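Local coordinates for protein chitinase (Paenibacillus sp. FPU-7, PDB 5GZT) that probably hydrolyses internal beta-1,4 linkages between N-acetylglucosamine units of chitin and chitodextrins, as a chitinase with two glycosyl hydrolase family 18 regions, at residues M482-H487 / M621-S626. Numbering follows the deposited sequence.
Sequences MTYDLH and MYWEYS
Y484 reaches M621 and W623 with the far end of its ring. Its CB is directed toward 621-626; with chi1 at 45°, CG is tucked over its own backbone, and the ring runs out toward strand 619-623. One face of the ring lies against CA of M482, while OD2 of D485 sits at the edge, in the ring plane. Farther out, CE2 meets the methyl CE of M621 at 3.8 Å, and CZ is 3.9 Å from CB of W623. The hydroxyl OH ends between the two, 3.7 Å from M621 CE and equally far from W623 CB. M621 crosses the tyrosine at about a right angle; its chain, bent at chi2 and chi3, brings SD to the ring edge, 5.3 Å from the Y484 centroid and 88° off the ring normal, an edge-on Met-aromatic contact. CE of M621 lies 4.3 Å from CG of M482, a looser apolar approach. Both segments belong to a family 18 TIM barrel, in which strand 527-532 separates 478-481 from 619-623. Residues 482-485 read as the family's M-x-Y-D motif, and Y484 and W623 probably line the -1 sugar subsite, as in relatives. A cis peptide joins W623 to E624, a feature familiar at this strand end in family 18 enzymes. W623 also meets the ring of Y282, while D485 forms a salt bridge with R536.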
loop_
_atom_site.group_PDB
_atom_site.type_symbol
_atom_site.label_atom_id
_atom_site.label_comp_id
_atom_site.label_asym_id
_atom_site.label_seq_id
_atom_site.Cartn_x
_atom_site.Cartn_y
_atom_site.Cartn_z
ATOM N N MET B 482 4.636 -11.731 4.679
ATOM C CA MET B 482 3.515 -12.207 5.454
ATOM C C MET B 482 3.897 -12.314 6.915
ATOM O O MET B 482 3.944 -13.381 7.492
ATOM C CB MET B 482 2.978 -13.516 4.874
ATOM C CG MET B 482 2.239 -13.233 3.566
ATOM S SD MET B 482 1.291 -14.632 2.880
ATOM C CE MET B 482 2.632 -15.713 2.564
ATOM N N THR B 483 4.154 -11.137 7.489
ATOM C CA THR B 483 4.560 -11.016 8.859
ATOM C C THR B 483 3.303 -11.023 9.800
ATOM O O THR B 483 3.137 -10.107 10.628
ATOM C CB THR B 483 5.430 -9.769 9.072
ATOM O OG1 THR B 483 4.818 -8.634 8.460
ATOM C CG2 THR B 483 6.893 -10.036 8.515
ATOM N N TYR B 484 2.527 -12.109 9.721
ATOM C CA TYR B 484 1.348 -12.353 10.534
ATOM C C TYR B 484 1.149 -13.843 10.541
ATOM O O TYR B 484 1.915 -14.560 9.865
ATOM C CB TYR B 484 0.154 -11.582 9.998
ATOM C CG TYR B 484 -0.093 -11.615 8.512
ATOM C CD1 TYR B 484 -0.505 -12.778 7.881
ATOM C CD2 TYR B 484 0.047 -10.461 7.739
ATOM C CE1 TYR B 484 -0.787 -12.793 6.538
ATOM C CE2 TYR B 484 -0.207 -10.471 6.383
ATOM C CZ TYR B 484 -0.628 -11.627 5.778
ATOM O OH TYR B 484 -0.905 -11.635 4.415
ATOM N N ASP B 485 0.221 -14.331 11.336
ATOM C CA ASP B 485 0.149 -15.684 11.742
ATOM C C ASP B 485 1.472 -16.259 12.216
ATOM O O ASP B 485 1.716 -17.446 12.045
ATOM C CB ASP B 485 -0.378 -16.552 10.572
ATOM C CG ASP B 485 -1.721 -16.063 10.065
ATOM O OD1 ASP B 485 -2.597 -15.620 10.856
ATOM O OD2 ASP B 485 -1.863 -16.022 8.842
ATOM N N LEU B 486 2.298 -15.453 12.874
ATOM C CA LEU B 486 3.595 -15.909 13.268
ATOM C C LEU B 486 3.508 -16.933 14.343
ATOM O O LEU B 486 4.435 -17.714 14.517
ATOM C CB LEU B 486 4.465 -14.732 13.649
ATOM C CG LEU B 486 4.698 -13.864 12.424
ATOM C CD1 LEU B 486 5.615 -12.702 12.805
ATOM C CD2 LEU B 486 5.416 -14.570 11.261
ATOM N N HIS B 487 2.472 -16.833 15.157
ATOM C CA HIS B 487 2.176 -17.736 16.280
ATOM C C HIS B 487 0.693 -17.880 16.291
ATOM O O HIS B 487 -0.016 -17.004 15.733
ATOM C CB HIS B 487 2.656 -17.146 17.615
ATOM C CG HIS B 487 4.162 -17.067 17.680
ATOM N ND1 HIS B 487 4.942 -18.211 17.737
ATOM C CD2 HIS B 487 5.010 -16.036 17.518
ATOM C CE1 HIS B 487 6.222 -17.868 17.663
ATOM N NE2 HIS B 487 6.279 -16.558 17.527
ATOM N N MET B 621 1.940 -3.525 3.956
ATOM C CA MET B 621 0.910 -4.391 3.316
ATOM C C MET B 621 -0.033 -4.914 4.430
ATOM O O MET B 621 0.442 -5.167 5.529
ATOM C CB MET B 621 1.556 -5.614 2.650
ATOM C CG MET B 621 0.559 -6.648 2.151
ATOM S SD MET B 621 0.064 -7.893 3.324
ATOM C CE MET B 621 1.470 -9.025 3.327
ATOM N N TYR B 622 -1.320 -5.095 4.143
ATOM C CA TYR B 622 -2.218 -5.705 5.123
ATOM C C TYR B 622 -3.325 -6.576 4.553
ATOM O O TYR B 622 -3.819 -6.300 3.467
ATOM C CB TYR B 622 -2.796 -4.610 6.009
ATOM C CG TYR B 622 -3.490 -3.426 5.326
ATOM C CD1 TYR B 622 -4.760 -3.533 4.742
ATOM C CD2 TYR B 622 -2.907 -2.209 5.312
ATOM C CE1 TYR B 622 -5.398 -2.395 4.126
ATOM C CE2 TYR B 622 -3.535 -1.092 4.799
ATOM C CZ TYR B 622 -4.791 -1.188 4.182
ATOM O OH TYR B 622 -5.330 0.021 3.677
ATOM N N TRP B 623 -3.635 -7.644 5.300
ATOM C CA TRP B 623 -4.687 -8.578 5.035
ATOM C C TRP B 623 -5.720 -8.420 6.138
ATOM O O TRP B 623 -5.354 -8.617 7.305
ATOM C CB TRP B 623 -4.160 -10.003 5.172
ATOM C CG TRP B 623 -5.247 -10.995 4.955
ATOM C CD1 TRP B 623 -6.059 -11.566 5.896
ATOM C CD2 TRP B 623 -5.655 -11.513 3.710
ATOM N NE1 TRP B 623 -6.949 -12.397 5.304
ATOM C CE2 TRP B 623 -6.747 -12.382 3.958
ATOM C CE3 TRP B 623 -5.223 -11.340 2.413
ATOM C CZ2 TRP B 623 -7.418 -13.046 2.939
ATOM C CZ3 TRP B 623 -5.914 -12.022 1.372
ATOM C CH2 TRP B 623 -6.952 -12.881 1.647
ATOM N N GLU B 624 -6.973 -8.056 5.854
ATOM C CA GLU B 624 -7.434 -7.527 4.587
ATOM C C GLU B 624 -8.438 -6.399 4.889
ATOM O O GLU B 624 -8.997 -6.313 5.997
ATOM C CB GLU B 624 -8.005 -8.619 3.638
ATOM C CG GLU B 624 -8.956 -9.687 4.216
ATOM C CD GLU B 624 -10.409 -9.251 4.251
ATOM O OE1 GLU B 624 -11.217 -10.111 4.506
ATOM O OE2 GLU B 624 -10.737 -8.056 4.084
ATOM N N TYR B 625 -8.582 -5.512 3.919
ATOM C CA TYR B 625 -9.226 -4.187 4.120
ATOM C C TYR B 625 -10.596 -4.277 4.762
ATOM O O TYR B 625 -10.917 -3.416 5.581
ATOM C CB TYR B 625 -9.277 -3.413 2.817
ATOM C CG TYR B 625 -9.829 -1.999 2.897
ATOM C CD1 TYR B 625 -9.014 -0.929 3.140
ATOM C CD2 TYR B 625 -11.209 -1.743 2.715
ATOM C CE1 TYR B 625 -9.518 0.351 3.300
ATOM C CE2 TYR B 625 -11.699 -0.444 2.764
ATOM C CZ TYR B 625 -10.865 0.586 3.071
ATOM O OH TYR B 625 -11.317 1.896 3.175
ATOM N N SER B 626 -11.368 -5.310 4.423
ATOM C CA SER B 626 -12.772 -5.382 4.904
ATOM C C SER B 626 -12.942 -5.713 6.386
ATOM O O SER B 626 -14.063 -5.661 6.932
ATOM C CB SER B 626 -13.572 -6.392 4.062
ATOM O OG SER B 626 -13.320 -7.780 4.370
#